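Local coordinates for Thiol:disulfide interchange protein, thioredoxin family protein (Chlorobaculum tepidum, PDB 3OR5) that probably acts as a thiol:disulfide oxidoreductase of the thioredoxin family, with a likely part in cytochrome c biogenesis, at residues D55-Q60 against Q89-P94; A36-F41 against R66-V71; E77-V82 against V95-P100. All coordinates share one frame; numbering follows the deposited sequence.

Interaction 1: residues D55-Q60 against Q89-P94; sequences DMVQVQ and QGIIYP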
loop_
_atom_site.group_PDB
_atom_site.type_symbol
_atom_site.label_atom_id
_atom_site.label_comp_id
_atom_site.label_asym_id
_atom_site.label_seq_id
_atom_site.Cartn_x
_atom_site.Cartn_y
_atom_site.Cartn_z
ATOM N N ASP A 55 -8.388 4.906 8.596
ATOM C CA ASP A 55 -8.664 5.973 7.612
ATOM C C ASP A 55 -8.443 5.384 6.219
ATOM O O ASP A 55 -9.161 5.745 5.326
ATOM C CB ASP A 55 -7.713 7.159 7.827
ATOM C CG ASP A 55 -8.068 7.925 9.161
ATOM O OD1 ASP A 55 -9.207 7.831 9.622
ATOM O OD2 ASP A 55 -7.223 8.658 9.706
HETATM N N MSE A 56 -7.426 4.550 6.057
HETATM C CA MSE A 56 -7.156 3.897 4.774
HETATM C C MSE A 56 -8.395 3.078 4.382
HETATM O O MSE A 56 -8.774 3.085 3.208
HETATM C CB MSE A 56 -5.926 2.988 4.806
HETATM C CG MSE A 56 -4.710 3.881 4.874
HETATM SE SE MSE A 56 -3.102 2.737 5.151
HETATM C CE MSE A 56 -3.367 1.518 3.816
ATOM N N VAL A 57 -8.935 2.376 5.375
ATOM C CA VAL A 57 -10.124 1.479 5.059
ATOM C C VAL A 57 -11.275 2.404 4.599
ATOM O O VAL A 57 -11.985 2.070 3.623
ATOM C CB VAL A 57 -10.506 0.679 6.314
ATOM C CG1 VAL A 57 -11.877 -0.025 6.114
ATOM C CG2 VAL A 57 -9.450 -0.400 6.532
ATOM N N GLN A 58 -11.493 3.540 5.262
ATOM C CA GLN A 58 -12.554 4.409 4.777
ATOM C C GLN A 58 -12.304 4.948 3.361
ATOM O O GLN A 58 -13.238 5.059 2.523
ATOM C CB GLN A 58 -12.790 5.596 5.721
ATOM C CG GLN A 58 -14.170 6.209 5.470
ATOM C CD GLN A 58 -15.335 5.261 5.774
ATOM O OE1 GLN A 58 -15.432 4.716 6.879
ATOM N NE2 GLN A 58 -16.200 5.016 4.772
ATOM N N VAL A 59 -11.064 5.366 3.098
ATOM C CA VAL A 59 -10.725 5.835 1.756
ATOM C C VAL A 59 -10.913 4.703 0.691
ATOM O O VAL A 59 -11.390 4.934 -0.460
ATOM C CB VAL A 59 -9.259 6.401 1.735
ATOM C CG1 VAL A 59 -8.815 6.739 0.297
ATOM C CG2 VAL A 59 -9.235 7.678 2.637
ATOM N N GLN A 60 -10.535 3.490 1.038
ATOM C CA GLN A 60 -10.763 2.334 0.146
ATOM C C GLN A 60 -12.268 2.264 -0.208
ATOM O O GLN A 60 -12.591 1.969 -1.367
ATOM C CB GLN A 60 -10.291 1.037 0.833
ATOM C CG GLN A 60 -10.512 -0.170 -0.046
ATOM C CD GLN A 60 -9.461 -0.313 -1.106
ATOM O OE1 GLN A 60 -8.403 0.311 -1.084
ATOM N NE2 GLN A 60 -9.713 -1.227 -2.011
ATOM N N GLN A 89 -10.548 -4.668 12.209
ATOM C CA GLN A 89 -10.600 -3.373 11.558
ATOM C C GLN A 89 -11.346 -3.394 10.238
ATOM O O GLN A 89 -11.555 -2.338 9.627
ATOM C CB GLN A 89 -9.219 -2.753 11.358
ATOM C CG GLN A 89 -8.369 -2.827 12.600
ATOM C CD GLN A 89 -8.893 -2.023 13.754
ATOM O OE1 GLN A 89 -9.127 -0.832 13.634
ATOM N NE2 GLN A 89 -9.051 -2.675 14.907
ATOM N N GLY A 90 -11.753 -4.578 9.844
ATOM C CA GLY A 90 -12.444 -4.742 8.560
ATOM C C GLY A 90 -11.649 -4.297 7.343
ATOM O O GLY A 90 -12.119 -3.475 6.521
ATOM N N ILE A 91 -10.420 -4.778 7.281
ATOM C CA ILE A 91 -9.557 -4.387 6.185
ATOM C C ILE A 91 -10.045 -5.127 4.940
ATOM O O ILE A 91 -10.132 -6.376 4.888
ATOM C CB ILE A 91 -8.107 -4.730 6.512
ATOM C CG1 ILE A 91 -7.663 -3.811 7.665
ATOM C CG2 ILE A 91 -7.238 -4.535 5.197
ATOM C CD1 ILE A 91 -6.216 -4.189 8.086
ATOM N N ILE A 92 -10.403 -4.325 3.947
ATOM C CA ILE A 92 -11.055 -4.789 2.745
ATOM C C ILE A 92 -10.201 -4.651 1.499
ATOM O O ILE A 92 -10.704 -4.737 0.380
ATOM C CB ILE A 92 -12.287 -3.932 2.558
ATOM C CG1 ILE A 92 -11.908 -2.388 2.653
ATOM C CG2 ILE A 92 -13.295 -4.564 3.573
ATOM C CD1 ILE A 92 -12.982 -1.353 2.220
ATOM N N TYR A 93 -8.919 -4.364 1.677
ATOM C CA TYR A 93 -7.972 -4.340 0.529
ATOM C C TYR A 93 -6.952 -5.472 0.692
ATOM O O TYR A 93 -6.823 -6.018 1.813
ATOM C CB TYR A 93 -7.318 -2.996 0.427
ATOM C CG TYR A 93 -6.709 -2.489 1.697
ATOM C CD1 TYR A 93 -5.403 -2.908 2.049
ATOM C CD2 TYR A 93 -7.332 -1.565 2.455
ATOM C CE1 TYR A 93 -4.769 -2.381 3.269
ATOM C CE2 TYR A 93 -6.764 -1.042 3.627
ATOM C CZ TYR A 93 -5.440 -1.437 4.008
ATOM O OH TYR A 93 -4.802 -0.926 5.182
ATOM N N PRO A 94 -6.217 -5.849 -0.331
ATOM C CA PRO A 94 -5.315 -6.998 -0.219
ATOM C C PRO A 94 -4.205 -6.730 0.777
ATOM O O PRO A 94 -3.584 -5.654 0.748
ATOM C CB PRO A 94 -4.703 -7.157 -1.607
ATOM C CG PRO A 94 -5.724 -6.470 -2.476
ATOM C CD PRO A 94 -6.266 -5.323 -1.698
HETATM O O HOH W 1 -12.120 -3.065 -1.453
#
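V57 turns its two methyls onto different parts of the loop that follows helix 79-89. CG1 rests on the carbonyl of G90, 3.5 Å from its O, while CG2 sits 4.0 Å from Y93 CE2 and also reaches I91. The tight part continues at the Y93 ring. The selenomethionine M56 bends at chi3 (50°), which brings its methyl CE to 3.1 Å from Y93 OH and close to CZ, the two side chains crossing at about a right angle. I91 CG2 covers one face of this ring, 3.6 Å above its centre. The buried Q60 amide, 49° from the Y93 ring plane, lies against Y93 CB with its CD at 3.8 Å, and its rotation is fixed from the sheet: OE1 takes F70 N and NE2 gives to T69 OG1. A Schellman motif with G90, of positive phi, as C-prime residue ends helix 79-89, and the chain then passes helix 47-63 on its way to strand 95-97.

The solvent side lies at I92. This exposed side chain slides antiparallel to the Q60 chain, its CD1 3.6 Å from Q60 CG. Beyond it a water accepts from Q60 NE2 (3.1 Å) and donates to I92 O (2.9 Å), which links helix and loop; no direct hydrogen bond joins the two segments.

Interaction 2: residues A36-F41 against R66-V71; sequences AYIVNF and RGFTFV
The F68 ring meets I38 with its edge: I38 CG1 lies in the ring plane, 3.9 Å from F68 CE1, and F70 CD2 lies in that plane too. F68 CZ stands over the centre of one F70 face, 3.6 Å above it, so the two rings meet edge against face on their own strand. Across the strands, I38 and F70 run side by side in the same direction, with I38 CB 3.7 Å from F70 CD1. On the other side of the sheet the Y37 ring has V39 CG2 in plane at its edge, while Y37 CB is pressed to 3.0 Å from T69 O. F68 CG is anti to the backbone N (chi1 166°), which swings the ring over the neighbouring strand, against A36 O and Y37 CA. Trimming F68 to an alanine would probably open a gap beside I38 CG1 and leave the F70 face without the ring edge that covers it.

The strands are parallel neighbours in the central sheet of a thioredoxin fold, the two ends of a beta-alpha-beta unit whose helix is 47-63. Their ladder begins with A36 N to G67 O and continues through T69 N to A36 O and I38 N to T69 O. V71 N to I38 O, at 2.9 Å, and N40 N to V71 O, at 2.8 Å and the straightest of the five at 165°, complete it. Helix 139-150 covers the A36, I38 and F68 face through I145, V146 and A149, and helix 47-63 packs M56 on F70. T69 OG1 gives its hydrogen to F70 O (2.8 Å).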
loop_
_atom_site.group_PDB
_atom_site.type_symbol
_atom_site.label_atom_id
_atom_site.label_comp_id
_atom_site.label_asym_id
_atom_site.label_seq_id
_atom_site.Cartn_x
_atom_site.Cartn_y
_atom_site.Cartn_z
ATOM N N ALA A 36 -4.696 3.451 -10.009
ATOM C CA ALA A 36 -3.758 4.091 -9.048
ATOM C C ALA A 36 -3.791 3.159 -7.836
ATOM O O ALA A 36 -4.776 2.482 -7.568
ATOM C CB ALA A 36 -4.188 5.438 -8.681
ATOM N N TYR A 37 -2.662 3.094 -7.093
ATOM C CA TYR A 37 -2.724 2.269 -5.884
ATOM C C TYR A 37 -1.638 2.800 -4.935
ATOM O O TYR A 37 -0.670 3.458 -5.377
ATOM C CB TYR A 37 -2.544 0.791 -6.140
ATOM C CG TYR A 37 -1.300 0.369 -6.947
ATOM C CD1 TYR A 37 -0.195 -0.103 -6.275
ATOM C CD2 TYR A 37 -1.318 0.332 -8.344
ATOM C CE1 TYR A 37 0.924 -0.586 -6.976
ATOM C CE2 TYR A 37 -0.252 -0.129 -9.035
ATOM C CZ TYR A 37 0.879 -0.510 -8.373
ATOM O OH TYR A 37 1.963 -1.031 -9.058
ATOM N N ILE A 38 -1.810 2.461 -3.669
ATOM C CA ILE A 38 -0.787 2.862 -2.642
ATOM C C ILE A 38 -0.402 1.588 -1.957
ATOM O O ILE A 38 -1.286 0.871 -1.424
ATOM C CB ILE A 38 -1.366 3.912 -1.662
ATOM C CG1 ILE A 38 -1.529 5.275 -2.358
ATOM C CG2 ILE A 38 -0.433 4.067 -0.467
ATOM C CD1 ILE A 38 -2.372 6.284 -1.496
ATOM N N VAL A 39 0.925 1.306 -1.938
ATOM C CA VAL A 39 1.432 0.071 -1.282
ATOM C C VAL A 39 1.947 0.537 0.076
ATOM O O VAL A 39 2.809 1.410 0.157
ATOM C CB VAL A 39 2.538 -0.534 -2.101
ATOM C CG1 VAL A 39 3.137 -1.780 -1.369
ATOM C CG2 VAL A 39 2.009 -0.899 -3.520
ATOM N N ASN A 40 1.387 -0.040 1.133
ATOM C CA ASN A 40 1.592 0.411 2.550
ATOM C C ASN A 40 2.340 -0.699 3.233
ATOM O O ASN A 40 1.816 -1.792 3.474
ATOM C CB ASN A 40 0.254 0.664 3.243
ATOM C CG ASN A 40 0.427 0.969 4.704
ATOM O OD1 ASN A 40 1.252 1.860 5.054
ATOM N ND2 ASN A 40 -0.341 0.408 5.492
ATOM N N PHE A 41 3.601 -0.403 3.614
ATOM C CA PHE A 41 4.397 -1.348 4.457
ATOM C C PHE A 41 4.083 -0.959 5.855
ATOM O O PHE A 41 4.259 0.220 6.263
ATOM C CB PHE A 41 5.915 -1.175 4.191
ATOM C CG PHE A 41 6.325 -1.842 2.887
ATOM C CD1 PHE A 41 6.918 -3.130 2.825
ATOM C CD2 PHE A 41 6.090 -1.143 1.689
ATOM C CE1 PHE A 41 7.229 -3.728 1.596
ATOM C CE2 PHE A 41 6.400 -1.740 0.431
ATOM C CZ PHE A 41 7.052 -3.010 0.378
ATOM N N ARG A 66 -13.545 2.943 -8.340
ATOM C CA ARG A 66 -13.210 4.128 -9.108
ATOM C C ARG A 66 -11.732 4.115 -9.484
ATOM O O ARG A 66 -11.122 5.206 -9.750
ATOM C CB ARG A 66 -13.570 5.385 -8.284
ATOM C CG ARG A 66 -15.135 5.485 -8.134
ATOM C CD ARG A 66 -15.534 6.684 -7.317
ATOM N NE ARG A 66 -15.232 7.922 -8.045
ATOM C CZ ARG A 66 -15.426 9.107 -7.473
ATOM N NH1 ARG A 66 -16.005 9.224 -6.266
ATOM N NH2 ARG A 66 -15.156 10.224 -8.188
ATOM N N GLY A 67 -11.182 2.914 -9.573
ATOM C CA GLY A 67 -9.868 2.782 -10.196
ATOM C C GLY A 67 -8.695 2.863 -9.248
ATOM O O GLY A 67 -7.580 3.181 -9.686
ATOM N N PHE A 68 -8.996 2.625 -7.978
ATOM C CA PHE A 68 -7.894 2.763 -6.949
ATOM C C PHE A 68 -7.964 1.638 -5.944
ATOM O O PHE A 68 -9.076 1.135 -5.653
ATOM C CB PHE A 68 -8.066 4.098 -6.163
ATOM C CG PHE A 68 -7.225 4.164 -4.911
ATOM C CD1 PHE A 68 -5.858 4.499 -4.985
ATOM C CD2 PHE A 68 -7.773 3.761 -3.707
ATOM C CE1 PHE A 68 -5.059 4.379 -3.819
ATOM C CE2 PHE A 68 -7.045 3.680 -2.543
ATOM C CZ PHE A 68 -5.665 4.040 -2.598
ATOM N N THR A 69 -6.795 1.213 -5.430
ATOM C CA THR A 69 -6.826 0.310 -4.228
ATOM C C THR A 69 -5.582 0.544 -3.373
ATOM O O THR A 69 -4.519 0.916 -3.882
ATOM C CB THR A 69 -6.849 -1.155 -4.611
ATOM O OG1 THR A 69 -7.104 -1.980 -3.447
ATOM C CG2 THR A 69 -5.534 -1.690 -5.352
ATOM N N PHE A 70 -5.748 0.355 -2.064
ATOM C CA PHE A 70 -4.533 0.134 -1.224
ATOM C C PHE A 70 -4.067 -1.331 -1.371
ATOM O O PHE A 70 -4.845 -2.270 -1.741
ATOM C CB PHE A 70 -4.870 0.392 0.240
ATOM C CG PHE A 70 -5.009 1.848 0.563
ATOM C CD1 PHE A 70 -3.877 2.605 0.776
ATOM C CD2 PHE A 70 -6.263 2.445 0.700
ATOM C CE1 PHE A 70 -4.032 3.976 1.050
ATOM C CE2 PHE A 70 -6.422 3.786 1.037
ATOM C CZ PHE A 70 -5.293 4.568 1.200
ATOM N N VAL A 71 -2.775 -1.554 -1.093
ATOM C CA VAL A 71 -2.308 -2.908 -0.930
ATOM C C VAL A 71 -1.423 -2.855 0.321
ATOM O O VAL A 71 -0.531 -1.952 0.427
ATOM C CB VAL A 71 -1.412 -3.279 -2.098
ATOM C CG1 VAL A 71 -0.824 -4.671 -1.890
ATOM C CG2 VAL A 71 -2.176 -3.236 -3.422
#

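Interaction 3: residues E77-V82 against V95-P100; sequences EQLPNV and VMMATP
The selenomethionine M97 leaves its strand and folds back on itself to reach the start of helix 79-89. From CB the chain turns with CG anti to the carbonyl carbon (chi1 -55°), and CG comes 4.1 Å from L79 CD1, the two side chains crossing at about a right angle. The next bend (chi2 -67°) sets SE beside the helix, 3.9 Å from V82 CG2 and close to L79 CA. A third, at chi3, tucks the methyl CE against the backbone where the helix begins: L79 N is 3.6 Å away and E77 C 3.7 Å, with Q78 C as near. Further in, V82 CG1 meets V95 CG1 at 3.9 Å.

The turn that CE touches is braced from its own side. E77 OE1 accepts Q78 N (2.9 Å) with its anti lone pair and N81 ND2 (3.0 Å) with its syn lone pair, while E77 OE2 is bonded to T44 OG1. Q78 occupies the N-cap position. With no hydrogen bond between the two segments, the contact lays the first turn of a helix on an edge strand of the central sheet, within the beta-alpha-beta unit 68-74, 79-89, 95-97 of a thioredoxin-like fold.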
loop_
_atom_site.group_PDB
_atom_site.type_symbol
_atom_site.label_atom_id
_atom_site.label_comp_id
_atom_site.label_asym_id
_atom_site.label_seq_id
_atom_site.Cartn_x
_atom_site.Cartn_y
_atom_site.Cartn_z
ATOM N N GLU A 77 5.982 -9.012 11.334
ATOM C CA GLU A 77 4.703 -9.464 11.800
ATOM C C GLU A 77 4.562 -10.968 11.942
ATOM O O GLU A 77 5.521 -11.756 11.671
ATOM C CB GLU A 77 3.570 -8.851 10.890
ATOM C CG GLU A 77 3.047 -7.550 11.527
ATOM C CD GLU A 77 2.174 -7.772 12.760
ATOM O OE1 GLU A 77 2.122 -8.887 13.324
ATOM O OE2 GLU A 77 1.468 -6.789 13.136
ATOM N N GLN A 78 3.421 -11.372 12.505
ATOM C CA GLN A 78 3.032 -12.786 12.615
ATOM C C GLN A 78 1.641 -12.959 11.972
ATOM O O GLN A 78 0.746 -12.167 12.126
ATOM C CB GLN A 78 2.967 -13.217 14.052
ATOM C CG GLN A 78 4.350 -13.238 14.692
ATOM C CD GLN A 78 4.324 -13.791 16.148
ATOM O OE1 GLN A 78 3.449 -14.568 16.549
ATOM N NE2 GLN A 78 5.352 -13.407 16.926
ATOM N N LEU A 79 1.498 -14.080 11.235
ATOM C CA LEU A 79 0.244 -14.355 10.556
ATOM C C LEU A 79 -1.018 -14.276 11.407
ATOM O O LEU A 79 -1.917 -13.581 11.032
ATOM C CB LEU A 79 0.428 -15.752 9.875
ATOM C CG LEU A 79 -0.793 -16.176 9.054
ATOM C CD1 LEU A 79 -0.889 -15.287 7.840
ATOM C CD2 LEU A 79 -0.468 -17.561 8.569
ATOM N N PRO A 80 -1.113 -14.926 12.605
ATOM C CA PRO A 80 -2.359 -14.799 13.328
ATOM C C PRO A 80 -2.698 -13.365 13.812
ATOM O O PRO A 80 -3.869 -12.995 13.879
ATOM C CB PRO A 80 -2.126 -15.709 14.584
ATOM C CG PRO A 80 -0.641 -15.943 14.688
ATOM C CD PRO A 80 -0.176 -15.882 13.226
ATOM N N ASN A 81 -1.628 -12.604 14.083
ATOM C CA ASN A 81 -1.840 -11.219 14.516
ATOM C C ASN A 81 -2.362 -10.379 13.370
ATOM O O ASN A 81 -3.368 -9.678 13.555
ATOM C CB ASN A 81 -0.470 -10.694 15.065
ATOM C CG ASN A 81 -0.605 -9.453 15.959
ATOM O OD1 ASN A 81 -1.485 -9.330 16.795
ATOM N ND2 ASN A 81 0.301 -8.510 15.740
ATOM N N VAL A 82 -1.786 -10.498 12.169
ATOM C CA VAL A 82 -2.244 -9.683 11.021
ATOM C C VAL A 82 -3.667 -10.137 10.588
ATOM O O VAL A 82 -4.531 -9.288 10.342
ATOM C CB VAL A 82 -1.275 -9.825 9.860
ATOM C CG1 VAL A 82 -1.775 -8.928 8.661
ATOM C CG2 VAL A 82 0.027 -9.228 10.294
ATOM N N VAL A 95 -3.937 -7.723 1.594
ATOM C CA VAL A 95 -2.765 -7.651 2.485
ATOM C C VAL A 95 -1.974 -8.910 2.475
ATOM O O VAL A 95 -2.549 -10.009 2.598
ATOM C CB VAL A 95 -3.332 -7.497 3.918
ATOM C CG1 VAL A 95 -2.140 -7.588 5.012
ATOM C CG2 VAL A 95 -4.102 -6.148 4.194
HETATM N N MSE A 96 -0.658 -8.784 2.285
HETATM C CA MSE A 96 0.274 -9.946 2.193
HETATM C C MSE A 96 1.279 -9.847 3.326
HETATM O O MSE A 96 1.716 -8.702 3.690
HETATM C CB MSE A 96 1.034 -10.017 0.839
HETATM C CG MSE A 96 0.050 -10.332 -0.193
HETATM SE SE MSE A 96 1.028 -10.233 -1.950
HETATM C CE MSE A 96 1.121 -8.314 -2.030
HETATM N N MSE A 97 1.697 -10.984 3.845
HETATM C CA MSE A 97 2.925 -10.962 4.715
HETATM C C MSE A 97 4.142 -10.604 3.900
HETATM O O MSE A 97 4.324 -11.102 2.768
HETATM C CB MSE A 97 3.194 -12.345 5.320
HETATM C CG MSE A 97 1.960 -12.893 6.096
HETATM SE SE MSE A 97 1.585 -11.799 7.748
HETATM C CE MSE A 97 3.262 -12.120 8.722
ATOM N N ALA A 98 5.032 -9.761 4.464
ATOM C CA ALA A 98 6.207 -9.420 3.679
ATOM C C ALA A 98 7.067 -10.653 3.423
ATOM O O ALA A 98 7.137 -11.620 4.260
ATOM C CB ALA A 98 7.064 -8.428 4.481
ATOM N N THR A 99 7.703 -10.613 2.269
ATOM C CA THR A 99 8.740 -11.573 1.918
ATOM C C THR A 99 9.973 -10.738 1.506
ATOM O O THR A 99 9.868 -9.538 1.232
ATOM C CB THR A 99 8.369 -12.376 0.708
ATOM O OG1 THR A 99 8.228 -11.551 -0.453
ATOM C CG2 THR A 99 7.043 -13.202 0.860
ATOM N N PRO A 100 11.164 -11.342 1.526
ATOM C CA PRO A 100 12.295 -10.503 1.098
ATOM C C PRO A 100 12.144 -9.963 -0.284
ATOM O O PRO A 100 12.583 -8.805 -0.529
ATOM C CB PRO A 100 13.514 -11.466 1.167
ATOM C CG PRO A 100 13.107 -12.486 2.169
ATOM C CD PRO A 100 11.566 -12.668 2.037
#

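Overall arrangement
Interaction 2 is the core of the three, its centre about 5 Å from the centre of the chain, and is built largely of backbone hydrogen bonds between parallel strands. Interaction 1, its centre about 11 Å from the centre of the chain, is still mostly buried and made by side chains. Interaction 3 lies farthest out and is only partly buried, resting on van der Waals contacts of a selenomethionine and valines. Interaction 1 uses the helix of the beta-alpha-beta unit whose two strands interaction 2 joins, and they touch through Q60 and M56. Interactions 2 and 3 reach the same sheet, meeting where V71 packs on M96. Interactions 1 and 3 merely adjoin along the chain at P94 and V95.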